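Local coordinates for phosphoribulokinase 1 (Rhodobacter sphaeroides, PDB 1A7J), which catalyses the ATP-dependent phosphorylation of D-ribulose 5-phosphate to D-ribulose 1,5-bisphosphate in the Calvin cycle, at residues P6-T11 with H23-I28; A74-E79 with R94-V99; A179-I184 with N216-R221; S248-S253 with I261-N266. One frame throughout, in Å; residues are numbered along the deposited sequence.

The four contacts follow one another along the chain without nesting, and none touches another. Interaction 1 lies nearest the middle, joining strand 7-11 of the eight-stranded mixed sheet to helix 21-32. Interaction 4 reaches the same sheet through strand 260-264, about 21 Å from interaction 1 between centres. Interaction 2, at the start of helix 77-90, is about 18 Å from interaction 1 and about 35 Å from interaction 4 between centres. Interaction 3, on helix 180-195, has its centre about 28 Å from that of interaction 2 and about 31 Å from those of the others. Interaction 1 backs the predicted ATP-binding loop, 2 and 3 lie near catalytic-site residues, and 4 belongs to the sheet's antiparallel end.

Interaction 1 of 4, residues P6-T11 with H23-I28; sequences PIISVT and HTFDQI
I8 and F25 mark the nearest approach of the two backbones, their CA atoms 10.1 Å apart, so that strand 7-11 and helix 21-32 are bridged by side chains alone, with no hydrogen bond between the segments. F25 supplies the bridge. Its CG stands anti to its own carbonyl carbon (chi1 -81°), and the ring extends from the helix toward the strand. I8 and V10, alternate residues whose side chains leave the same side of the strand, meet it with one methyl each. CG2 of V10 approaches CE2 of F25 at 3.7 Å and also lies near CZ, while CG2 of I8 touches the other flank of the ring, 4.2 Å from CE1. Both methyls come in obliquely. In V10 the touching branch is the one anti to the carbonyl carbon, CG1 being anti to the backbone N (chi1 -177°). All three residues are buried. F129 of strand 127-132 meets the F25 ring at about 45°, and I152 and I280 also pack on F25, so the phenyl group is wedged among neighbouring strands and helix 268-284. Between the two segments runs the loop with the predicted ATP-binding residues, S13 lying close to V10. The arrangement is the strand, P-loop and helix unit of P-loop kinases, with the helix packed back on the strand that leads into the phosphate-binding loop.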
# COMPACT_ATOMS: atom_id res chain seq x y z
N PRO A 6 -7.26 15.19 8.08
CA PRO A 6 -6.27 14.11 8.11
C PRO A 6 -6.25 13.19 6.87
O PRO A 6 -7.28 12.93 6.24
CB PRO A 6 -6.61 13.37 9.40
CG PRO A 6 -8.07 13.60 9.59
CD PRO A 6 -8.33 14.98 9.08
N ILE A 7 -5.03 12.90 6.42
CA ILE A 7 -4.81 11.91 5.38
C ILE A 7 -4.18 10.67 6.02
O ILE A 7 -3.19 10.79 6.74
CB ILE A 7 -3.87 12.45 4.31
CG1 ILE A 7 -4.16 13.91 4.05
CG2 ILE A 7 -4.08 11.72 3.03
CD1 ILE A 7 -3.08 14.59 3.26
N ILE A 8 -4.82 9.52 5.84
CA ILE A 8 -4.30 8.19 6.22
C ILE A 8 -3.69 7.49 5.00
O ILE A 8 -4.33 7.41 3.95
CB ILE A 8 -5.43 7.29 6.76
CG1 ILE A 8 -5.94 7.86 8.08
CG2 ILE A 8 -4.92 5.85 6.96
CD1 ILE A 8 -7.19 7.23 8.53
N SER A 9 -2.53 6.88 5.17
CA SER A 9 -1.73 6.40 4.05
C SER A 9 -1.15 5.02 4.30
O SER A 9 -0.24 4.86 5.11
CB SER A 9 -0.59 7.39 3.79
OG SER A 9 0.18 7.04 2.67
N VAL A 10 -1.69 4.03 3.57
CA VAL A 10 -1.24 2.63 3.59
C VAL A 10 -0.31 2.36 2.40
O VAL A 10 -0.68 2.55 1.25
CB VAL A 10 -2.45 1.69 3.47
CG1 VAL A 10 -2.01 0.25 3.56
CG2 VAL A 10 -3.49 2.01 4.54
N THR A 11 0.93 1.97 2.67
CA THR A 11 1.87 1.74 1.58
C THR A 11 2.42 0.31 1.62
O THR A 11 2.42 -0.32 2.68
CB THR A 11 3.03 2.71 1.63
OG1 THR A 11 3.86 2.51 0.49
CG2 THR A 11 3.87 2.45 2.83
N HIS A 23 -11.48 -3.08 2.81
CA HIS A 23 -12.72 -3.52 3.47
C HIS A 23 -12.66 -3.22 4.96
O HIS A 23 -13.62 -2.72 5.53
CB HIS A 23 -12.95 -5.03 3.22
CG HIS A 23 -14.39 -5.43 3.09
ND1 HIS A 23 -14.92 -6.53 3.74
CD2 HIS A 23 -15.41 -4.91 2.36
CE1 HIS A 23 -16.20 -6.67 3.42
NE2 HIS A 23 -16.52 -5.70 2.58
N THR A 24 -11.48 -3.38 5.53
CA THR A 24 -11.25 -3.11 6.94
C THR A 24 -11.42 -1.64 7.29
O THR A 24 -12.14 -1.29 8.23
CB THR A 24 -9.84 -3.55 7.35
OG1 THR A 24 -9.62 -4.90 6.91
CG2 THR A 24 -9.71 -3.49 8.84
N PHE A 25 -10.78 -0.75 6.54
CA PHE A 25 -10.96 0.67 6.80
C PHE A 25 -12.40 1.11 6.56
O PHE A 25 -13.02 1.72 7.42
CB PHE A 25 -9.98 1.48 5.97
CG PHE A 25 -8.61 1.55 6.56
CD1 PHE A 25 -8.34 2.43 7.59
CD2 PHE A 25 -7.58 0.72 6.11
CE1 PHE A 25 -7.07 2.50 8.15
CE2 PHE A 25 -6.31 0.78 6.66
CZ PHE A 25 -6.05 1.67 7.68
N ASP A 26 -12.99 0.61 5.48
CA ASP A 26 -14.40 0.84 5.20
C ASP A 26 -15.22 0.50 6.44
O ASP A 26 -15.88 1.38 7.00
CB ASP A 26 -14.87 -0.04 4.02
CG ASP A 26 -14.39 0.48 2.66
OD1 ASP A 26 -14.01 1.67 2.57
OD2 ASP A 26 -14.43 -0.29 1.66
N GLN A 27 -15.02 -0.71 6.96
CA GLN A 27 -15.68 -1.22 8.18
C GLN A 27 -15.54 -0.26 9.36
O GLN A 27 -16.39 -0.21 10.24
CB GLN A 27 -15.09 -2.58 8.57
CG GLN A 27 -15.76 -3.80 7.94
CD GLN A 27 -15.00 -5.11 8.19
OE1 GLN A 27 -15.21 -5.79 9.20
NE2 GLN A 27 -14.16 -5.49 7.24
N ILE A 28 -14.44 0.49 9.40
CA ILE A 28 -14.19 1.39 10.50
C ILE A 28 -14.79 2.78 10.25
O ILE A 28 -15.43 3.34 11.13
CB ILE A 28 -12.68 1.49 10.79
CG1 ILE A 28 -12.15 0.13 11.21
CG2 ILE A 28 -12.41 2.44 11.92
CD1 ILE A 28 -10.72 -0.01 10.89

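Interaction 2 of 4, residues A74-E79 with R94-V99; sequences ANELKE and RTRTYV
E79 and R94 lie 9.2 Å apart between CA atoms, and E76 and R96 11.2 Å, so only long side chains span the space between the start of helix 77-90 and the segment 94-99. The contact joins the first turn of that helix to the short, weakly bonded strand 94-95, which pairs antiparallel with 119-120. Its main element is a salt bridge, OE2 of E79 standing 2.9 Å from NH1 of R94. The carboxylate comes over one face of the guanidinium rather than into its plane: OE1 of E79 sits over the centre, 3.2 Å from CZ of R94, and the two planes are turned 44° apart. No N-H of R94 points at OE2, so the attraction is of charge alone. A bend at chi2 of E79 (-76°) and bends at chi2 and chi3 of R94 bring the groups together. The R94 guanidinium also makes a cation-pi contact with W118. A leucine in place of R94 would probably leave the E79 carboxylate without this positive partner and W118 without its cation. E76, at the N-cap position, directs OE1 to a salt bridge with R46. R96, its side chain about 8 Å from that of D42 of the catalytic site, makes a cation-pi contact with F115. Across the segments E76 and R96 meet more loosely, CG of E76 lying 4.4 Å from NH2 of R96.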
# COMPACT_ATOMS: atom_id res chain seq x y z
N ALA A 74 8.04 6.04 -13.03
CA ALA A 74 6.85 5.44 -13.60
C ALA A 74 5.60 5.88 -12.87
O ALA A 74 4.57 5.23 -12.98
CB ALA A 74 6.96 3.92 -13.58
N ASN A 75 5.69 6.99 -12.13
CA ASN A 75 4.54 7.43 -11.33
C ASN A 75 4.36 8.93 -11.26
O ASN A 75 5.30 9.68 -11.04
CB ASN A 75 4.64 6.84 -9.93
CG ASN A 75 4.42 5.35 -9.91
OD1 ASN A 75 3.29 4.89 -9.87
ND2 ASN A 75 5.50 4.58 -9.99
N GLU A 76 3.11 9.36 -11.33
CA GLU A 76 2.80 10.77 -11.22
C GLU A 76 3.03 11.22 -9.79
O GLU A 76 2.11 11.62 -9.08
CB GLU A 76 1.35 11.01 -11.63
CG GLU A 76 1.13 10.94 -13.13
CD GLU A 76 2.10 11.81 -13.90
OE1 GLU A 76 2.64 12.79 -13.33
OE2 GLU A 76 2.31 11.55 -15.10
N LEU A 77 4.28 11.18 -9.35
CA LEU A 77 4.52 11.29 -7.93
C LEU A 77 4.19 12.65 -7.35
O LEU A 77 3.48 12.73 -6.36
CB LEU A 77 5.96 10.89 -7.61
CG LEU A 77 6.24 9.44 -7.17
CD1 LEU A 77 7.20 9.47 -6.00
CD2 LEU A 77 4.97 8.74 -6.76
N LYS A 78 4.63 13.73 -8.00
CA LYS A 78 4.44 15.08 -7.45
C LYS A 78 3.00 15.58 -7.59
O LYS A 78 2.59 16.50 -6.88
CB LYS A 78 5.40 16.08 -8.10
N GLU A 79 2.26 15.02 -8.54
CA GLU A 79 0.83 15.22 -8.59
C GLU A 79 0.20 14.60 -7.35
O GLU A 79 -0.59 15.25 -6.67
CB GLU A 79 0.26 14.58 -9.85
CG GLU A 79 -0.22 15.59 -10.88
CD GLU A 79 -1.55 16.20 -10.50
OE1 GLU A 79 -2.54 15.45 -10.45
OE2 GLU A 79 -1.59 17.42 -10.22
N ARG A 94 -7.92 15.81 -6.80
CA ARG A 94 -8.37 14.98 -7.91
C ARG A 94 -7.98 13.54 -7.67
O ARG A 94 -7.18 13.26 -6.78
CB ARG A 94 -7.77 15.48 -9.22
CG ARG A 94 -7.70 16.99 -9.36
CD ARG A 94 -6.30 17.46 -9.70
NE ARG A 94 -5.84 16.89 -10.97
CZ ARG A 94 -4.82 17.37 -11.69
NH1 ARG A 94 -4.15 18.43 -11.27
NH2 ARG A 94 -4.48 16.77 -12.83
N THR A 95 -8.59 12.63 -8.44
CA THR A 95 -8.14 11.24 -8.53
C THR A 95 -8.58 10.59 -9.83
O THR A 95 -9.53 11.04 -10.46
CB THR A 95 -8.69 10.36 -7.41
OG1 THR A 95 -8.58 11.06 -6.17
CG2 THR A 95 -7.90 9.08 -7.32
N ARG A 96 -7.82 9.60 -10.28
CA ARG A 96 -8.23 8.74 -11.38
C ARG A 96 -8.75 7.43 -10.82
O ARG A 96 -8.72 7.18 -9.61
CB ARG A 96 -7.03 8.42 -12.27
CG ARG A 96 -7.05 9.06 -13.63
CD ARG A 96 -5.72 9.77 -13.89
NE ARG A 96 -4.55 8.92 -13.72
CZ ARG A 96 -3.37 9.18 -14.27
NH1 ARG A 96 -3.25 10.18 -15.13
NH2 ARG A 96 -2.34 8.38 -14.04
N THR A 97 -9.20 6.57 -11.73
CA THR A 97 -9.24 5.15 -11.48
C THR A 97 -8.56 4.47 -12.65
O THR A 97 -8.43 5.04 -13.74
CB THR A 97 -10.67 4.61 -11.36
OG1 THR A 97 -11.38 4.81 -12.58
CG2 THR A 97 -11.40 5.31 -10.26
N TYR A 98 -8.02 3.30 -12.36
CA TYR A 98 -7.37 2.51 -13.37
C TYR A 98 -7.68 1.04 -13.03
O TYR A 98 -8.86 0.66 -13.06
CB TYR A 98 -5.88 2.84 -13.38
CG TYR A 98 -5.04 2.01 -14.31
CD1 TYR A 98 -5.26 2.02 -15.68
CD2 TYR A 98 -4.05 1.16 -13.81
CE1 TYR A 98 -4.51 1.20 -16.52
CE2 TYR A 98 -3.30 0.34 -14.64
CZ TYR A 98 -3.54 0.35 -15.99
OH TYR A 98 -2.84 -0.53 -16.78
N VAL A 99 -6.70 0.34 -12.44
CA VAL A 99 -6.68 -1.13 -12.31
C VAL A 99 -7.89 -1.97 -12.78
O VAL A 99 -9.00 -1.87 -12.23
CB VAL A 99 -6.29 -1.55 -10.88
CG1 VAL A 99 -7.25 -0.93 -9.86
CG2 VAL A 99 -6.25 -3.08 -10.77

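Interaction 3 of 4, residues A179-I184 with N216-R221; sequences AVTDVI and NPFIAR
F218, in the loop between strands 204-210 and 229-235, packs on the first turn of helix 180-195, the helix that carries R187 of the catalytic site. The backbones approach most closely at V180 and F218, whose CA atoms are 7.8 Å apart, and no hydrogen bond links the segments. The phenyl ring alone makes the contact from the loop side; with CG anti to the carbonyl carbon (chi1 -60°), it advances its CE1 and CZ end to the helix. I184, one turn into the helix and next to R187 in space, meets that end at its edge: CG2 of I184 lies 3.8 Å from CZ of F218, and CB of I184 is in the plane of the ring. Over one face, displaced toward the rim, stands CG2 of T181, 4.3 Å from CE1 of F218. The carbonyl O of V180 also lies near the ring edge. W162 of helix 158-168 meets the F218 ring at about 45° and also touches I184, so the phenyl group sits between two helices. The loop is shaped by an Asx turn just before the ring: N of F218 donates to OD1 of N216 at 2.7 Å, with an N-H...O angle of 152° and the donor above the plane of the side-chain carbonyl.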
# COMPACT_ATOMS: atom_id res chain seq x y z
N ALA A 179 11.25 -13.68 -18.93
CA ALA A 179 10.90 -14.80 -18.07
C ALA A 179 10.75 -14.28 -16.66
O ALA A 179 11.34 -13.25 -16.32
CB ALA A 179 11.98 -15.87 -18.13
N VAL A 180 10.10 -15.07 -15.80
CA VAL A 180 9.77 -14.62 -14.46
C VAL A 180 11.01 -14.23 -13.66
O VAL A 180 10.99 -13.25 -12.91
CB VAL A 180 8.94 -15.67 -13.68
CG1 VAL A 180 7.45 -15.41 -13.89
CG2 VAL A 180 9.32 -17.07 -14.12
N THR A 181 12.12 -14.87 -13.98
CA THR A 181 13.37 -14.56 -13.31
C THR A 181 13.82 -13.15 -13.66
O THR A 181 14.24 -12.39 -12.80
CB THR A 181 14.47 -15.55 -13.70
OG1 THR A 181 14.24 -15.98 -15.05
CG2 THR A 181 14.46 -16.75 -12.77
N ASP A 182 13.61 -12.78 -14.92
CA ASP A 182 14.05 -11.49 -15.43
C ASP A 182 13.08 -10.39 -15.05
O ASP A 182 13.48 -9.25 -14.90
CB ASP A 182 14.24 -11.54 -16.95
CG ASP A 182 15.61 -12.07 -17.35
OD1 ASP A 182 16.57 -11.26 -17.42
OD2 ASP A 182 15.74 -13.29 -17.56
N VAL A 183 11.81 -10.75 -14.86
CA VAL A 183 10.77 -9.82 -14.42
C VAL A 183 10.94 -9.57 -12.93
O VAL A 183 10.57 -8.52 -12.41
CB VAL A 183 9.34 -10.38 -14.69
CG1 VAL A 183 8.39 -10.02 -13.58
CG2 VAL A 183 8.78 -9.80 -15.96
N ILE A 184 11.42 -10.58 -12.22
CA ILE A 184 11.55 -10.51 -10.78
C ILE A 184 12.81 -9.73 -10.40
O ILE A 184 12.73 -8.75 -9.65
CB ILE A 184 11.51 -11.95 -10.19
CG1 ILE A 184 10.07 -12.33 -9.88
CG2 ILE A 184 12.33 -12.07 -8.95
CD1 ILE A 184 9.42 -11.39 -8.96
N ASN A 216 11.88 -21.44 -2.54
CA ASN A 216 11.99 -21.12 -3.95
C ASN A 216 10.66 -20.59 -4.37
O ASN A 216 9.77 -21.37 -4.66
CB ASN A 216 12.31 -22.37 -4.77
CG ASN A 216 12.21 -22.13 -6.27
OD1 ASN A 216 11.83 -21.03 -6.73
ND2 ASN A 216 12.63 -23.12 -7.05
N PRO A 217 10.51 -19.25 -4.46
CA PRO A 217 9.26 -18.60 -4.88
C PRO A 217 8.79 -18.90 -6.31
O PRO A 217 7.68 -18.51 -6.70
CB PRO A 217 9.57 -17.12 -4.71
CG PRO A 217 10.62 -17.08 -3.68
CD PRO A 217 11.46 -18.28 -3.91
N PHE A 218 9.66 -19.51 -7.11
CA PHE A 218 9.40 -19.62 -8.53
C PHE A 218 8.62 -20.87 -8.93
O PHE A 218 8.03 -20.91 -10.01
CB PHE A 218 10.71 -19.52 -9.33
CG PHE A 218 11.45 -18.23 -9.13
CD1 PHE A 218 11.10 -17.10 -9.84
CD2 PHE A 218 12.44 -18.14 -8.17
CE1 PHE A 218 11.72 -15.89 -9.58
CE2 PHE A 218 13.06 -16.93 -7.92
CZ PHE A 218 12.69 -15.80 -8.62
N ILE A 219 8.63 -21.91 -8.09
CA ILE A 219 7.79 -23.10 -8.30
C ILE A 219 6.69 -23.20 -7.27
O ILE A 219 6.29 -24.30 -6.88
CB ILE A 219 8.60 -24.40 -8.21
CG1 ILE A 219 9.41 -24.43 -6.92
CG2 ILE A 219 9.51 -24.54 -9.42
CD1 ILE A 219 9.53 -25.83 -6.31
N ALA A 220 6.23 -22.05 -6.78
CA ALA A 220 5.16 -22.02 -5.79
C ALA A 220 3.89 -22.26 -6.52
O ALA A 220 3.53 -21.51 -7.43
CB ALA A 220 5.10 -20.73 -5.11
N ARG A 221 3.25 -23.35 -6.17
CA ARG A 221 2.09 -23.76 -6.89
C ARG A 221 0.90 -22.92 -6.50
O ARG A 221 -0.02 -22.78 -7.29
CB ARG A 221 1.83 -25.24 -6.62
CG ARG A 221 1.11 -25.97 -7.79
CD ARG A 221 1.34 -27.51 -7.74
NE ARG A 221 2.50 -27.85 -8.58
CZ ARG A 221 2.60 -29.00 -9.27
NH1 ARG A 221 1.83 -30.06 -8.97
NH2 ARG A 221 3.58 -29.14 -10.19

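Interaction 4 of 4, residues S248-S253 with I261-N266; sequences SMIHGS and IVVPGN
A type II beta turn, I250 to S253, leads from helix 243-249 toward strand 254-257 and packs against V263 and P264 of the neighbouring strand 260-264. The backbones come to 4.6 Å between the CA atoms of S253 and V263. Just before W254, which bonds to V262 through the backbone, S253 makes only a CA-H...O contact: its CA is 3.2 Å from O of V262, but the 123° at the hydrogen is strongly bent, a close approach rather than a strand bond. Within the turn, OG of S253 donates to O of I250 at 2.8 Å. A chi1 of 59° sets this hydroxyl between the backbone N and carbonyl carbon, from where it reaches back across the turn. An alanine at S253 would probably leave the I250 carbonyl without this bond and the turn less firmly tied. V263 sets CG2 against two methyls of I250, 3.6 Å from CG2 and 3.7 Å from CD1, the two side chains crossing at about a right angle. I261 sends CD1 to within 4.0 Å of OG of S253. P264 lays its ring along the turn, with CD 3.5 Å from O of G252. G252 has the positive phi (109°) favoured by glycine at the third position of this turn. The arrangement is a helix-to-strand connection whose type II turn packs beside the end of strand 260-264, next to the edge strand 254-257 of the main sheet.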
# COMPACT_ATOMS: atom_id res chain seq x y z
N SER A 248 -4.81 -10.26 24.75
CA SER A 248 -6.00 -10.86 25.34
C SER A 248 -7.06 -10.97 24.27
O SER A 248 -7.79 -11.95 24.21
CB SER A 248 -6.55 -10.00 26.46
OG SER A 248 -6.36 -10.62 27.72
N MET A 249 -7.18 -9.94 23.46
CA MET A 249 -8.27 -9.88 22.53
C MET A 249 -7.97 -10.74 21.32
O MET A 249 -8.70 -11.67 21.03
CB MET A 249 -8.53 -8.42 22.14
CG MET A 249 -9.03 -7.56 23.29
SD MET A 249 -10.76 -7.79 23.68
CE MET A 249 -11.48 -7.24 22.24
N ILE A 250 -6.82 -10.53 20.70
CA ILE A 250 -6.44 -11.36 19.58
C ILE A 250 -5.94 -12.69 20.05
O ILE A 250 -4.87 -12.80 20.64
CB ILE A 250 -5.38 -10.72 18.72
CG1 ILE A 250 -5.85 -9.33 18.28
CG2 ILE A 250 -5.14 -11.61 17.51
CD1 ILE A 250 -4.76 -8.47 17.77
N HIS A 251 -6.74 -13.71 19.82
CA HIS A 251 -6.40 -15.03 20.29
C HIS A 251 -5.26 -15.62 19.49
O HIS A 251 -5.41 -15.88 18.30
CB HIS A 251 -7.61 -15.92 20.19
CG HIS A 251 -7.36 -17.32 20.62
ND1 HIS A 251 -7.40 -18.38 19.74
CD2 HIS A 251 -7.03 -17.83 21.83
CE1 HIS A 251 -7.11 -19.50 20.40
NE2 HIS A 251 -6.89 -19.19 21.66
N GLY A 252 -4.20 -16.01 20.17
CA GLY A 252 -3.12 -16.70 19.51
C GLY A 252 -1.86 -15.86 19.40
O GLY A 252 -0.82 -16.35 18.92
N SER A 253 -1.93 -14.62 19.86
CA SER A 253 -0.85 -13.68 19.68
C SER A 253 0.12 -13.70 20.84
O SER A 253 -0.21 -14.15 21.93
CB SER A 253 -1.44 -12.29 19.53
OG SER A 253 -2.18 -11.98 20.69
N ILE A 261 3.86 -7.02 18.02
CA ILE A 261 3.02 -8.15 18.36
C ILE A 261 2.93 -9.07 17.14
O ILE A 261 2.84 -8.58 16.01
CB ILE A 261 1.60 -7.66 18.78
CG1 ILE A 261 0.73 -8.83 19.27
CG2 ILE A 261 0.96 -6.95 17.63
CD1 ILE A 261 -0.54 -8.41 20.02
N VAL A 262 3.11 -10.38 17.35
CA VAL A 262 2.87 -11.34 16.27
C VAL A 262 1.47 -11.93 16.38
O VAL A 262 1.04 -12.35 17.44
CB VAL A 262 3.91 -12.47 16.26
CG1 VAL A 262 3.73 -13.32 15.03
CG2 VAL A 262 5.30 -11.89 16.29
N VAL A 263 0.77 -12.00 15.27
CA VAL A 263 -0.65 -12.26 15.27
C VAL A 263 -0.95 -13.29 14.18
O VAL A 263 -0.48 -13.13 13.06
CB VAL A 263 -1.35 -10.91 15.03
CG1 VAL A 263 -2.35 -10.97 13.91
CG2 VAL A 263 -2.00 -10.44 16.31
N PRO A 264 -1.62 -14.41 14.50
CA PRO A 264 -1.98 -15.32 13.41
C PRO A 264 -2.56 -14.61 12.19
O PRO A 264 -3.33 -13.67 12.34
CB PRO A 264 -3.01 -16.25 14.06
CG PRO A 264 -3.01 -15.91 15.53
CD PRO A 264 -1.82 -15.06 15.79
N GLY A 265 -2.24 -15.11 10.99
CA GLY A 265 -2.53 -14.40 9.74
C GLY A 265 -3.99 -14.33 9.38
O GLY A 265 -4.43 -13.44 8.66
N ASN A 266 -4.76 -15.26 9.93
CA ASN A 266 -6.20 -15.27 9.76
C ASN A 266 -6.90 -14.27 10.67
O ASN A 266 -8.11 -14.11 10.57
CB ASN A 266 -6.75 -16.68 10.00
CG ASN A 266 -6.21 -17.31 11.26
OD1 ASN A 266 -5.03 -17.68 11.33
ND2 ASN A 266 -7.06 -17.44 12.27